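Local coordinates for nudix Hydrolase, RenU (Mycolicibacterium smegmatis, PDB 6UUF), which probably hydrolyses nucleoside diphosphate-linked substrates such as NADH, as a magnesium-dependent member of the Nudix family, at residues V39-H43 with W54-G58; H49-A55 with L140-F146; V88-T94 with Y107-D113. The protein carries 3 engineered substitutions. All blocks are in the same frame, centred on the assembly; numbering follows the deposited sequence.

How the interactions relate
From the N terminus, interaction 1 comes first: strand 37-44 turns back through the loop 45-53 and pairs with strand 54-60. Interaction 2 opens on the end of that loop, shares Trp54 and Ala55 with interaction 1, and closes only at 140-146, just where helix 144-158 starts. Interaction 3, the hairpin of strands 87-98 and 104-113, is nested inside this long loop and follows interaction 1 in series. Leu56 of interaction 1 touches Thr109 and Tyr107 of interaction 3, whereas interactions 2 and 3 do not meet, their centres lying about 18 Å apart. Together they tie two hairpins of the mixed sheet and the C-terminal helix into the Nudix fold.

Interaction 1: V39-H43 with W54-G58; sequences VLLQH and WALPG
Trp54 lays its indole across His43 and Leu41 near the loop end of the beta hairpin formed by strands 37-44 and 54-60, part of the mixed sheet of the Nudix fold. With CG anti to its own carbonyl carbon (chi1 -66°), the indole turns toward strand 37-44, and one face receives His43: CB of His43 stands 3.5 Å from the centroid of the six-membered ring, only 8° off the normal, a CH-pi contact. The imidazole continues obliquely over the five-membered ring. His43 ND1 comes within 3.4 Å of Trp54 NE1, but the angle is too poor for a hydrogen bond, so this is ring packing. Leu41 works from the rim, its CB 3.7 Å from Trp54 CE3 and its carbonyl oxygen near the indole plane. Gln42 supplies the backbone pairing, as an antiparallel hydrogen-bonded pair with Ala55. Its N-H points almost straight (170°) at Ala55 O, with Gln42 N and Ala55 O 2.9 Å apart, and Gln42 O accepts in return from Ala55 N. The same Gln42 O also takes a CA-H...O contact from Trp54 CA at 3.2 Å. On the face shared with Ala55, the extended Gln42 side chain brings OE1 alongside Pro57, while NE2 finds its strong partner outside the hairpin, the hydroxyl of Ser126 on strand 126-133. Beyond the paired residues the leucines cross, Leu41 CD2 meeting Leu56 CD2 at 3.8 Å.

Interaction 2: H49-A55 with L140-F146; sequences HQGGTWA and LPLHPGF
Trp54 is gripped through its backbone by the loop that leads into helix 144-158. Its N-H reaches Pro141 O, and Trp54 O accepts from His143 N at 2.8 Å in a nearly linear bond (178°), though the donor is tilted from the carbonyl plane; the two bonds frame a single beta bridge to Leu142. Pro141 O does double duty, lying also at the indole edge, near its plane, 3.3 Å from Trp54 CD1. Pro141 runs beside the indole, its CD 3.7 Å from Trp54 CD1, and Leu140 sets CD1 over the five-membered ring in a CH-pi contact. Leu140 sits on the indole face opposite the one met by His43, so the ring is sandwiched. Close packing continues inward, where Ala55 CB meets His143 CB at 3.6 Å and Phe146 CD2 approaches the Trp54 carbonyl.

Toward solvent the contact loosens. Gln50, poorly ordered, crosses His143 at about a right angle and leans its aliphatic part on the imidazole and on Pro144. His49 meets the His143 ring merely rim to rim, centroids 5.9 Å apart. Here the type II turn from Gln50 to Thr53 is closed by a bond of its own, Thr53 OG1 donating to Gln50 O at 2.7 Å with its hydroxyl between the backbone N and carbonyl carbon (chi1 62°); Gly52 and Thr53 also bond to the Arg44 backbone.

His143 links the two regions. It stands at the N-cap of helix 144-158, and its ND1 accepts a weak capping bond from Gly145 N. The arrangement thus joins a strand of the central sheet to the capped start of the C-terminal helix, in keeping with the alpha/beta/alpha sandwich of Nudix hydrolases.

Interaction 3: V88-T94 with Y107-D113; sequences VRTTVVT and YTTVIAD
Arg89 and Tyr107, at opposite ends of this beta hairpin, are both met at their edges by the facing strand. The Arg89 guanidinium turns its edge to Asp113, NH1 lying 2.7 Å from OD2 in a salt bridge on the syn side, with the two planes 78° apart. Bends at chi2 and chi3 (-61° and -54°) fold the chain back to bring NH1 there. Asp113 OD1 pairs with Arg29, and Arg89 NH1 also bonds to Pro161 O. Replacing Arg89 with an alanine would probably leave Asp113 OD2 without this cation and Pro161 O without this donor.

Arg89 also begins a classic beta bulge: it and Thr90 both face Ile111, whose carbonyl takes a 2.8 Å bond from Arg89 N and a weak one from Thr90 N. Beyond it Val92 and Thr109 exchange two backbone bonds. Val92 and Ile111 project toward helix 144-158; Val88 and Val110, their CG1 atoms 3.7 Å apart, turn to helix 67-79, so the hairpin lies between the two helices, as in the alpha/beta/alpha sandwich of Nudix hydrolases. At the far end Thr94 OG1 lies at the Tyr107 ring edge and hydrogen-bonds to Thr109 OG1 at 3.0 Å.

Interaction 1: V39-H43 with W54-G58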
ATOM      1  N   VAL A  39      -5.443   8.455  -5.894  1.00 32.45           N
ATOM      2  CA  VAL A  39      -4.595   7.665  -5.015  1.00 33.18           C
ATOM      3  C   VAL A  39      -3.145   7.655  -5.499  1.00 30.69           C
ATOM      4  O   VAL A  39      -2.848   7.776  -6.693  1.00 28.34           O
ATOM      5  CB  VAL A  39      -5.155   6.225  -4.782  1.00 37.81           C
ATOM      6  CG1 VAL A  39      -6.593   6.303  -4.265  1.00 39.11           C
ATOM      7  CG2 VAL A  39      -5.131   5.404  -6.031  1.00 38.99           C
ATOM      8  N   LEU A  40      -2.223   7.515  -4.559  1.00 30.05           N
ATOM      9  CA  LEU A  40      -0.815   7.626  -4.882  1.00 27.18           C
ATOM     10  C   LEU A  40      -0.300   6.258  -5.169  1.00 27.76           C
ATOM     11  O   LEU A  40      -0.319   5.427  -4.295  1.00 28.35           O
ATOM     12  CB  LEU A  40      -0.043   8.265  -3.733  1.00 27.12           C
ATOM     13  CG  LEU A  40       1.465   8.278  -3.968  1.00 28.80           C
ATOM     14  CD1 LEU A  40       1.771   9.204  -5.127  1.00 28.38           C
ATOM     15  CD2 LEU A  40       2.208   8.702  -2.727  1.00 30.70           C
ATOM     16  N   LEU A  41       0.181   5.997  -6.378  1.00 25.79           N
ATOM     17  CA  LEU A  41       0.716   4.678  -6.652  1.00 29.03           C
ATOM     18  C   LEU A  41       2.184   4.751  -6.997  1.00 29.68           C
ATOM     19  O   LEU A  41       2.684   5.765  -7.490  1.00 28.75           O
ATOM     20  CB  LEU A  41      -0.028   3.956  -7.778  1.00 30.08           C
ATOM     21  CG  LEU A  41      -1.530   3.823  -7.616  1.00 33.11           C
ATOM     22  CD1 LEU A  41      -2.193   3.201  -8.848  1.00 39.15           C
ATOM     23  CD2 LEU A  41      -1.799   3.005  -6.394  1.00 33.41           C
ATOM     24  N   GLN A  42       2.817   3.618  -6.769  1.00 31.22           N
ATOM     25  CA  GLN A  42       4.213   3.411  -7.002  1.00 36.10           C
ATOM     26  C   GLN A  42       4.407   2.440  -8.172  1.00 36.09           C
ATOM     27  O   GLN A  42       3.827   1.350  -8.185  1.00 31.82           O
ATOM     28  CB  GLN A  42       4.847   2.832  -5.750  1.00 35.74           C
ATOM     29  CG  GLN A  42       6.359   2.792  -5.803  1.00 39.83           C
ATOM     30  CD  GLN A  42       6.915   1.981  -4.668  1.00 41.76           C
ATOM     31  OE1 GLN A  42       6.477   0.854  -4.433  1.00 44.36           O
ATOM     32  NE2 GLN A  42       7.896   2.533  -3.970  1.00 43.91           N
ATOM     33  N   HIS A  43       5.207   2.886  -9.146  1.00 37.77           N
ATOM     34  CA  HIS A  43       5.629   2.060 -10.274  1.00 40.12           C
ATOM     35  C   HIS A  43       6.893   1.321  -9.859  1.00 42.48           C
ATOM     36  O   HIS A  43       7.899   1.947  -9.497  1.00 41.47           O
ATOM     37  CB  HIS A  43       5.934   2.931 -11.463  1.00 41.72           C
ATOM     38  CG  HIS A  43       6.194   2.158 -12.719  1.00 52.84           C
ATOM     39  ND1 HIS A  43       5.340   1.182 -13.188  1.00 59.94           N
ATOM     40  CD2 HIS A  43       7.208   2.230 -13.617  1.00 59.75           C
ATOM     41  CE1 HIS A  43       5.816   0.684 -14.317  1.00 62.46           C
ATOM     42  NE2 HIS A  43       6.949   1.302 -14.598  1.00 61.89           N
ATOM     43  N   TRP A  54       2.336  -1.536 -11.023  1.00 38.29           N
ATOM     44  CA  TRP A  54       1.945  -0.488 -10.071  1.00 38.72           C
ATOM     45  C   TRP A  54       1.351  -1.109  -8.825  1.00 35.24           C
ATOM     46  O   TRP A  54       0.580  -2.066  -8.908  1.00 37.86           O
ATOM     47  CB  TRP A  54       0.906   0.444 -10.709  1.00 36.34           C
ATOM     48  CG  TRP A  54       1.426   1.235 -11.848  1.00 34.36           C
ATOM     49  CD1 TRP A  54       1.515   0.840 -13.164  1.00 36.07           C
ATOM     50  CD2 TRP A  54       1.985   2.538 -11.780  1.00 33.53           C
ATOM     51  NE1 TRP A  54       2.066   1.849 -13.911  1.00 36.18           N
ATOM     52  CE2 TRP A  54       2.361   2.902 -13.089  1.00 32.23           C
ATOM     53  CE3 TRP A  54       2.204   3.442 -10.734  1.00 33.30           C
ATOM     54  CZ2 TRP A  54       2.936   4.135 -13.388  1.00 35.67           C
ATOM     55  CZ3 TRP A  54       2.758   4.685 -11.026  1.00 32.80           C
ATOM     56  CH2 TRP A  54       3.122   5.023 -12.346  1.00 37.63           C
ATOM     57  N   ALA A  55       1.693  -0.564  -7.673  1.00 33.27           N
ATOM     58  CA  ALA A  55       1.122  -1.072  -6.390  1.00 33.71           C
ATOM     59  C   ALA A  55       1.238   0.031  -5.373  1.00 31.62           C
ATOM     60  O   ALA A  55       1.516   1.179  -5.762  1.00 30.74           O
ATOM     61  CB  ALA A  55       1.833  -2.339  -5.938  1.00 36.99           C
ATOM     62  N   LEU A  56       0.986  -0.284  -4.100  1.00 32.43           N
ATOM     63  CA  LEU A  56       1.055   0.728  -3.046  1.00 31.87           C
ATOM     64  C   LEU A  56       2.469   0.737  -2.527  1.00 30.03           C
ATOM     65  O   LEU A  56       3.096  -0.312  -2.513  1.00 27.94           O
ATOM     66  CB  LEU A  56       0.105   0.409  -1.946  1.00 32.66           C
ATOM     67  CG  LEU A  56      -1.341   0.123  -2.393  1.00 37.13           C
ATOM     68  CD1 LEU A  56      -2.151  -0.360  -1.208  1.00 34.19           C
ATOM     69  CD2 LEU A  56      -1.978   1.355  -3.010  1.00 37.91           C
ATOM     70  N   PRO A  57       2.975   1.911  -2.098  1.00 29.58           N
ATOM     71  CA  PRO A  57       4.224   1.903  -1.344  1.00 31.29           C
ATOM     72  C   PRO A  57       3.990   1.167  -0.042  1.00 34.19           C
ATOM     73  O   PRO A  57       2.947   1.377   0.610  1.00 32.32           O
ATOM     74  CB  PRO A  57       4.509   3.371  -1.046  1.00 32.26           C
ATOM     75  CG  PRO A  57       3.333   4.142  -1.514  1.00 33.20           C
ATOM     76  CD  PRO A  57       2.279   3.194  -1.994  1.00 31.42           C
ATOM     77  N   GLY A  58       4.874   0.231   0.261  1.00 31.64           N
ATOM     78  CA  GLY A  58       4.679  -0.612   1.429  1.00 34.59           C
ATOM     79  C   GLY A  58       5.974  -1.296   1.809  1.00 34.61           C
ATOM     80  O   GLY A  58       6.964  -1.174   1.130  1.00 31.48           O
TER

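Interaction 2: H49-A55 with L140-F146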
ATOM      1  N   HIS A  49      10.772  -6.600  -6.721  1.00 62.18           N
ATOM      2  CA  HIS A  49       9.676  -7.602  -6.758  1.00 69.23           C
ATOM      3  C   HIS A  49       8.497  -7.087  -7.586  1.00 71.92           C
ATOM      4  O   HIS A  49       7.850  -6.080  -7.242  1.00 65.15           O
ATOM      5  CB  HIS A  49       9.214  -7.993  -5.326  1.00 75.28           C
ATOM      6  CG  HIS A  49       8.267  -9.159  -5.273  1.00 78.17           C
ATOM      7  ND1 HIS A  49       6.893  -9.007  -5.281  1.00 74.39           N
ATOM      8  CD2 HIS A  49       8.497 -10.494  -5.176  1.00 79.58           C
ATOM      9  CE1 HIS A  49       6.322 -10.198  -5.219  1.00 80.13           C
ATOM     10  NE2 HIS A  49       7.273 -11.117  -5.163  1.00 80.19           N
ATOM     11  N   GLN A  50       8.244  -7.775  -8.695  1.00 74.17           N
ATOM     12  CA  GLN A  50       7.172  -7.435  -9.607  1.00 79.13           C
ATOM     13  C   GLN A  50       7.407  -6.033 -10.228  1.00 78.19           C
ATOM     14  O   GLN A  50       6.485  -5.222 -10.354  1.00 69.10           O
ATOM     15  CB  GLN A  50       5.825  -7.559  -8.872  1.00 79.69           C
ATOM     16  CG  GLN A  50       4.741  -8.244  -9.677  1.00 83.91           C
ATOM     17  CD  GLN A  50       4.866  -9.749  -9.657  1.00 78.61           C
ATOM     18  OE1 GLN A  50       4.424 -10.408  -8.713  1.00 81.57           O
ATOM     19  NE2 GLN A  50       5.457 -10.302 -10.699  1.00 75.60           N
ATOM     20  N   GLY A  51       8.663  -5.767 -10.606  1.00 77.09           N
ATOM     21  CA  GLY A  51       9.040  -4.547 -11.330  1.00 73.34           C
ATOM     22  C   GLY A  51       8.341  -4.444 -12.682  1.00 71.32           C
ATOM     23  O   GLY A  51       8.171  -5.455 -13.367  1.00 70.29           O
ATOM     24  N   GLY A  52       7.932  -3.225 -13.053  1.00 68.45           N
ATOM     25  CA  GLY A  52       7.069  -2.987 -14.225  1.00 61.32           C
ATOM     26  C   GLY A  52       5.582  -2.812 -13.894  1.00 56.21           C
ATOM     27  O   GLY A  52       4.791  -2.404 -14.747  1.00 48.19           O
ATOM     28  N   THR A  53       5.179  -3.111 -12.664  1.00 47.77           N
ATOM     29  CA  THR A  53       3.762  -2.966 -12.293  1.00 44.30           C
ATOM     30  C   THR A  53       3.594  -1.886 -11.259  1.00 38.18           C
ATOM     31  O   THR A  53       4.566  -1.417 -10.680  1.00 35.77           O
ATOM     32  CB  THR A  53       3.184  -4.276 -11.756  1.00 41.91           C
ATOM     33  OG1 THR A  53       3.895  -4.639 -10.567  1.00 41.26           O
ATOM     34  CG2 THR A  53       3.284  -5.398 -12.817  1.00 41.17           C
ATOM     35  N   TRP A  54       2.336  -1.536 -11.023  1.00 38.29           N
ATOM     36  CA  TRP A  54       1.945  -0.488 -10.071  1.00 38.72           C
ATOM     37  C   TRP A  54       1.351  -1.109  -8.825  1.00 35.24           C
ATOM     38  O   TRP A  54       0.580  -2.066  -8.908  1.00 37.86           O
ATOM     39  CB  TRP A  54       0.906   0.444 -10.709  1.00 36.34           C
ATOM     40  CG  TRP A  54       1.426   1.235 -11.848  1.00 34.36           C
ATOM     41  CD1 TRP A  54       1.515   0.840 -13.164  1.00 36.07           C
ATOM     42  CD2 TRP A  54       1.985   2.538 -11.780  1.00 33.53           C
ATOM     43  NE1 TRP A  54       2.066   1.849 -13.911  1.00 36.18           N
ATOM     44  CE2 TRP A  54       2.361   2.902 -13.089  1.00 32.23           C
ATOM     45  CE3 TRP A  54       2.204   3.442 -10.734  1.00 33.30           C
ATOM     46  CZ2 TRP A  54       2.936   4.135 -13.388  1.00 35.67           C
ATOM     47  CZ3 TRP A  54       2.758   4.685 -11.026  1.00 32.80           C
ATOM     48  CH2 TRP A  54       3.122   5.023 -12.346  1.00 37.63           C
ATOM     49  N   ALA A  55       1.693  -0.564  -7.673  1.00 33.27           N
ATOM     50  CA  ALA A  55       1.122  -1.072  -6.390  1.00 33.71           C
ATOM     51  C   ALA A  55       1.238   0.031  -5.373  1.00 31.62           C
ATOM     52  O   ALA A  55       1.516   1.179  -5.762  1.00 30.74           O
ATOM     53  CB  ALA A  55       1.833  -2.339  -5.938  1.00 36.99           C
ATOM     54  N   LEU A 140      -4.303   0.612 -15.217  1.00 34.95           N
ATOM     55  CA  LEU A 140      -2.859   0.393 -15.196  1.00 34.07           C
ATOM     56  C   LEU A 140      -2.503  -1.073 -15.049  1.00 33.86           C
ATOM     57  O   LEU A 140      -3.306  -1.843 -14.558  1.00 36.64           O
ATOM     58  CB  LEU A 140      -2.231   1.180 -14.044  1.00 35.82           C
ATOM     59  CG  LEU A 140      -2.418   2.696 -14.162  1.00 36.02           C
ATOM     60  CD1 LEU A 140      -1.996   3.327 -12.855  1.00 40.44           C
ATOM     61  CD2 LEU A 140      -1.595   3.283 -15.286  1.00 38.43           C
ATOM     62  N   PRO A 141      -1.277  -1.448 -15.466  1.00 36.18           N
ATOM     63  CA  PRO A 141      -0.742  -2.783 -15.190  1.00 35.41           C
ATOM     64  C   PRO A 141      -0.413  -2.898 -13.717  1.00 33.17           C
ATOM     65  O   PRO A 141       0.572  -2.331 -13.252  1.00 36.82           O
ATOM     66  CB  PRO A 141       0.526  -2.853 -16.074  1.00 34.80           C
ATOM     67  CG  PRO A 141       0.952  -1.430 -16.251  1.00 35.26           C
ATOM     68  CD  PRO A 141      -0.271  -0.573 -16.134  1.00 36.15           C
ATOM     69  N   LEU A 142      -1.287  -3.552 -12.975  1.00 34.76           N
ATOM     70  CA  LEU A 142      -1.202  -3.571 -11.524  1.00 34.75           C
ATOM     71  C   LEU A 142      -0.427  -4.782 -11.053  1.00 37.54           C
ATOM     72  O   LEU A 142      -0.452  -5.849 -11.686  1.00 36.43           O
ATOM     73  CB  LEU A 142      -2.604  -3.588 -10.891  1.00 34.80           C
ATOM     74  CG  LEU A 142      -3.486  -2.351 -11.099  1.00 32.31           C
ATOM     75  CD1 LEU A 142      -4.817  -2.494 -10.369  1.00 34.00           C
ATOM     76  CD2 LEU A 142      -2.775  -1.072 -10.676  1.00 33.45           C
ATOM     77  N   HIS A 143       0.250  -4.621  -9.918  1.00 41.37           N
ATOM     78  CA  HIS A 143       0.793  -5.769  -9.198  1.00 41.75           C
ATOM     79  C   HIS A 143      -0.365  -6.797  -9.012  1.00 38.42           C
ATOM     80  O   HIS A 143      -1.440  -6.420  -8.570  1.00 39.00           O
ATOM     81  CB  HIS A 143       1.340  -5.304  -7.845  1.00 48.38           C
ATOM     82  CG  HIS A 143       1.977  -6.405  -7.061  1.00 54.86           C
ATOM     83  ND1 HIS A 143       1.246  -7.405  -6.464  1.00 53.76           N
ATOM     84  CD2 HIS A 143       3.274  -6.696  -6.823  1.00 60.78           C
ATOM     85  CE1 HIS A 143       2.060  -8.254  -5.870  1.00 57.48           C
ATOM     86  NE2 HIS A 143       3.299  -7.853  -6.083  1.00 64.46           N
ATOM     87  N   PRO A 144      -0.171  -8.068  -9.389  1.00 40.04           N
ATOM     88  CA  PRO A 144      -1.324  -9.001  -9.396  1.00 38.73           C
ATOM     89  C   PRO A 144      -2.005  -9.209  -8.054  1.00 38.14           C
ATOM     90  O   PRO A 144      -3.168  -9.556  -8.045  1.00 38.82           O
ATOM     91  CB  PRO A 144      -0.717 -10.333  -9.868  1.00 42.24           C
ATOM     92  CG  PRO A 144       0.765 -10.168  -9.764  1.00 45.33           C
ATOM     93  CD  PRO A 144       1.029  -8.691  -9.973  1.00 42.60           C
ATOM     94  N   GLY A 145      -1.251  -9.113  -6.950  1.00 39.12           N
ATOM     95  CA  GLY A 145      -1.799  -9.072  -5.568  1.00 39.27           C
ATOM     96  C   GLY A 145      -2.698  -7.878  -5.278  1.00 38.73           C
ATOM     97  O   GLY A 145      -3.818  -8.004  -4.796  1.00 39.51           O
ATOM     98  N   PHE A 146      -2.207  -6.704  -5.631  1.00 38.52           N
ATOM     99  CA  PHE A 146      -2.995  -5.499  -5.552  1.00 38.77           C
ATOM    100  C   PHE A 146      -4.251  -5.557  -6.437  1.00 34.98           C
ATOM    101  O   PHE A 146      -5.337  -5.266  -5.987  1.00 33.57           O
ATOM    102  CB  PHE A 146      -2.124  -4.327  -5.963  1.00 37.13           C
ATOM    103  CG  PHE A 146      -2.788  -3.041  -5.844  1.00 33.33           C
ATOM    104  CD1 PHE A 146      -3.390  -2.665  -4.647  1.00 32.69           C
ATOM    105  CD2 PHE A 146      -2.827  -2.172  -6.923  1.00 37.87           C
ATOM    106  CE1 PHE A 146      -3.986  -1.428  -4.516  1.00 35.95           C
ATOM    107  CE2 PHE A 146      -3.434  -0.917  -6.797  1.00 36.89           C
ATOM    108  CZ  PHE A 146      -4.026  -0.546  -5.596  1.00 35.87           C
TER

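Interaction 3: V88-T94 with Y107-D113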
ATOM      1  N   VAL A  88      -4.408   8.710   8.932  1.00 30.57           N
ATOM      2  CA  VAL A  88      -4.715   7.303   8.723  1.00 30.39           C
ATOM      3  C   VAL A  88      -6.185   7.098   9.050  1.00 30.78           C
ATOM      4  O   VAL A  88      -6.672   7.568  10.091  1.00 31.08           O
ATOM      5  CB  VAL A  88      -3.824   6.387   9.581  1.00 31.57           C
ATOM      6  CG1 VAL A  88      -4.301   4.933   9.504  1.00 31.01           C
ATOM      7  CG2 VAL A  88      -2.360   6.492   9.150  1.00 31.20           C
ATOM      8  N   ARG A  89      -6.894   6.407   8.174  1.00 29.57           N
ATOM      9  CA  ARG A  89      -8.352   6.201   8.331  1.00 30.75           C
ATOM     10  C   ARG A  89      -8.638   4.801   8.878  1.00 31.08           C
ATOM     11  O   ARG A  89      -9.113   4.656   9.992  1.00 29.83           O
ATOM     12  CB  ARG A  89      -9.067   6.414   7.016  1.00 28.95           C
ATOM     13  CG  ARG A  89      -8.836   7.775   6.387  1.00 32.19           C
ATOM     14  CD  ARG A  89      -9.302   8.928   7.257  1.00 33.18           C
ATOM     15  NE  ARG A  89     -10.707   8.773   7.660  1.00 32.76           N
ATOM     16  CZ  ARG A  89     -11.755   9.074   6.903  1.00 32.44           C
ATOM     17  NH1 ARG A  89     -11.610   9.543   5.661  1.00 33.11           N
ATOM     18  NH2 ARG A  89     -12.964   8.889   7.386  1.00 36.33           N
ATOM     19  N   THR A  90      -8.287   3.767   8.149  1.00 28.14           N
ATOM     20  CA  THR A  90      -8.501   2.413   8.666  1.00 33.35           C
ATOM     21  C   THR A  90      -7.510   1.429   8.016  1.00 34.95           C
ATOM     22  O   THR A  90      -6.675   1.842   7.215  1.00 32.87           O
ATOM     23  CB  THR A  90      -9.996   1.976   8.419  1.00 34.31           C
ATOM     24  OG1 THR A  90     -10.315   0.793   9.164  1.00 35.17           O
ATOM     25  CG2 THR A  90     -10.256   1.710   6.969  1.00 32.91           C
ATOM     26  N   THR A  91      -7.590   0.151   8.407  1.00 34.65           N
ATOM     27  CA  THR A  91      -6.776  -0.910   7.843  1.00 34.20           C
ATOM     28  C   THR A  91      -7.719  -1.976   7.295  1.00 36.41           C
ATOM     29  O   THR A  91      -8.744  -2.256   7.905  1.00 34.56           O
ATOM     30  CB  THR A  91      -5.890  -1.560   8.907  1.00 36.21           C
ATOM     31  OG1 THR A  91      -6.728  -2.180   9.881  1.00 38.61           O
ATOM     32  CG2 THR A  91      -5.004  -0.506   9.608  1.00 38.21           C
ATOM     33  N   VAL A  92      -7.359  -2.562   6.166  1.00 36.49           N
ATOM     34  CA  VAL A  92      -8.041  -3.737   5.569  1.00 36.48           C
ATOM     35  C   VAL A  92      -7.020  -4.864   5.258  1.00 35.13           C
ATOM     36  O   VAL A  92      -6.026  -4.661   4.532  1.00 32.46           O
ATOM     37  CB  VAL A  92      -8.695  -3.356   4.235  1.00 37.03           C
ATOM     38  CG1 VAL A  92      -9.618  -4.476   3.757  1.00 42.33           C
ATOM     39  CG2 VAL A  92      -9.462  -2.050   4.376  1.00 36.92           C
ATOM     40  N   VAL A  93      -7.278  -6.047   5.794  1.00 33.29           N
ATOM     41  CA  VAL A  93      -6.462  -7.203   5.499  1.00 34.81           C
ATOM     42  C   VAL A  93      -6.852  -7.637   4.086  1.00 34.87           C
ATOM     43  O   VAL A  93      -7.946  -8.145   3.892  1.00 35.01           O
ATOM     44  CB  VAL A  93      -6.680  -8.334   6.511  1.00 33.37           C
ATOM     45  CG1 VAL A  93      -5.820  -9.532   6.171  1.00 34.69           C
ATOM     46  CG2 VAL A  93      -6.317  -7.870   7.902  1.00 38.10           C
ATOM     47  N   THR A  94      -5.943  -7.414   3.131  1.00 32.17           N
ATOM     48  CA  THR A  94      -6.152  -7.680   1.710  1.00 33.82           C
ATOM     49  C   THR A  94      -5.527  -8.979   1.231  1.00 38.01           C
ATOM     50  O   THR A  94      -5.724  -9.353   0.089  1.00 40.93           O
ATOM     51  CB  THR A  94      -5.643  -6.503   0.838  1.00 35.39           C
ATOM     52  OG1 THR A  94      -4.418  -5.992   1.362  1.00 39.76           O
ATOM     53  CG2 THR A  94      -6.630  -5.356   0.889  1.00 36.48           C
ATOM     54  N   TYR A 107      -1.001  -9.306   4.308  1.00 32.40           N
ATOM     55  CA  TYR A 107      -0.781  -7.992   3.774  1.00 30.40           C
ATOM     56  C   TYR A 107      -1.956  -7.141   4.230  1.00 30.62           C
ATOM     57  O   TYR A 107      -3.136  -7.510   3.957  1.00 28.56           O
ATOM     58  CB  TYR A 107      -0.768  -7.995   2.229  1.00 30.44           C
ATOM     59  CG  TYR A 107      -0.354  -6.663   1.649  1.00 30.39           C
ATOM     60  CD1 TYR A 107      -1.255  -5.612   1.524  1.00 32.68           C
ATOM     61  CD2 TYR A 107       0.941  -6.453   1.200  1.00 34.08           C
ATOM     62  CE1 TYR A 107      -0.871  -4.387   1.024  1.00 31.80           C
ATOM     63  CE2 TYR A 107       1.325  -5.240   0.636  1.00 33.70           C
ATOM     64  CZ  TYR A 107       0.423  -4.214   0.571  1.00 31.59           C
ATOM     65  OH  TYR A 107       0.831  -3.028   0.042  1.00 31.57           O
ATOM     66  N   THR A 108      -1.624  -5.980   4.797  1.00 27.23           N
ATOM     67  CA  THR A 108      -2.588  -5.053   5.314  1.00 29.72           C
ATOM     68  C   THR A 108      -2.493  -3.740   4.570  1.00 30.27           C
ATOM     69  O   THR A 108      -1.449  -3.068   4.562  1.00 28.52           O
ATOM     70  CB  THR A 108      -2.377  -4.801   6.805  1.00 31.28           C
ATOM     71  OG1 THR A 108      -2.516  -6.013   7.525  1.00 29.96           O
ATOM     72  CG2 THR A 108      -3.413  -3.824   7.349  1.00 32.97           C
ATOM     73  N   THR A 109      -3.614  -3.353   3.971  1.00 30.13           N
ATOM     74  CA  THR A 109      -3.738  -2.060   3.308  1.00 28.83           C
ATOM     75  C   THR A 109      -4.213  -1.043   4.329  1.00 30.45           C
ATOM     76  O   THR A 109      -5.232  -1.240   5.023  1.00 30.57           O
ATOM     77  CB  THR A 109      -4.719  -2.118   2.101  1.00 29.87           C
ATOM     78  OG1 THR A 109      -4.198  -3.013   1.121  1.00 28.23           O
ATOM     79  CG2 THR A 109      -4.878  -0.754   1.477  1.00 29.19           C
ATOM     80  N   VAL A 110      -3.469   0.052   4.414  1.00 30.21           N
ATOM     81  CA  VAL A 110      -3.756   1.091   5.347  1.00 29.99           C
ATOM     82  C   VAL A 110      -4.238   2.255   4.483  1.00 29.62           C
ATOM     83  O   VAL A 110      -3.457   2.844   3.708  1.00 28.72           O
ATOM     84  CB  VAL A 110      -2.484   1.419   6.159  1.00 33.78           C
ATOM     85  CG1 VAL A 110      -2.684   2.587   7.125  1.00 33.06           C
ATOM     86  CG2 VAL A 110      -2.051   0.191   6.961  1.00 33.76           C
ATOM     87  N   ILE A 111      -5.525   2.583   4.621  1.00 26.51           N
ATOM     88  CA  ILE A 111      -6.146   3.696   3.903  1.00 26.73           C
ATOM     89  C   ILE A 111      -5.870   5.009   4.643  1.00 27.95           C
ATOM     90  O   ILE A 111      -6.115   5.115   5.835  1.00 30.38           O
ATOM     91  CB  ILE A 111      -7.677   3.466   3.800  1.00 26.37           C
ATOM     92  CG1 ILE A 111      -7.940   2.085   3.132  1.00 28.51           C
ATOM     93  CG2 ILE A 111      -8.336   4.626   3.084  1.00 26.65           C
ATOM     94  CD1 ILE A 111      -9.391   1.735   2.879  1.00 29.35           C
ATOM     95  N   ALA A 112      -5.408   6.018   3.945  1.00 29.08           N
ATOM     96  CA  ALA A 112      -5.160   7.307   4.578  1.00 31.89           C
ATOM     97  C   ALA A 112      -5.530   8.416   3.621  1.00 31.91           C
ATOM     98  O   ALA A 112      -5.619   8.169   2.404  1.00 32.13           O
ATOM     99  CB  ALA A 112      -3.709   7.445   5.002  1.00 29.60           C
ATOM    100  N   ASP A 113      -5.762   9.611   4.184  1.00 30.11           N
ATOM    101  CA  ASP A 113      -6.086  10.830   3.435  1.00 31.14           C
ATOM    102  C   ASP A 113      -5.038  11.956   3.585  1.00 32.42           C
ATOM    103  O   ASP A 113      -4.456  12.164   4.640  1.00 30.09           O
ATOM    104  CB  ASP A 113      -7.381  11.402   3.932  1.00 33.50           C
ATOM    105  CG  ASP A 113      -8.560  10.468   3.746  1.00 37.60           C
ATOM    106  OD1 ASP A 113      -8.485   9.452   3.040  1.00 40.99           O
ATOM    107  OD2 ASP A 113      -9.596  10.764   4.352  1.00 44.63           O
TER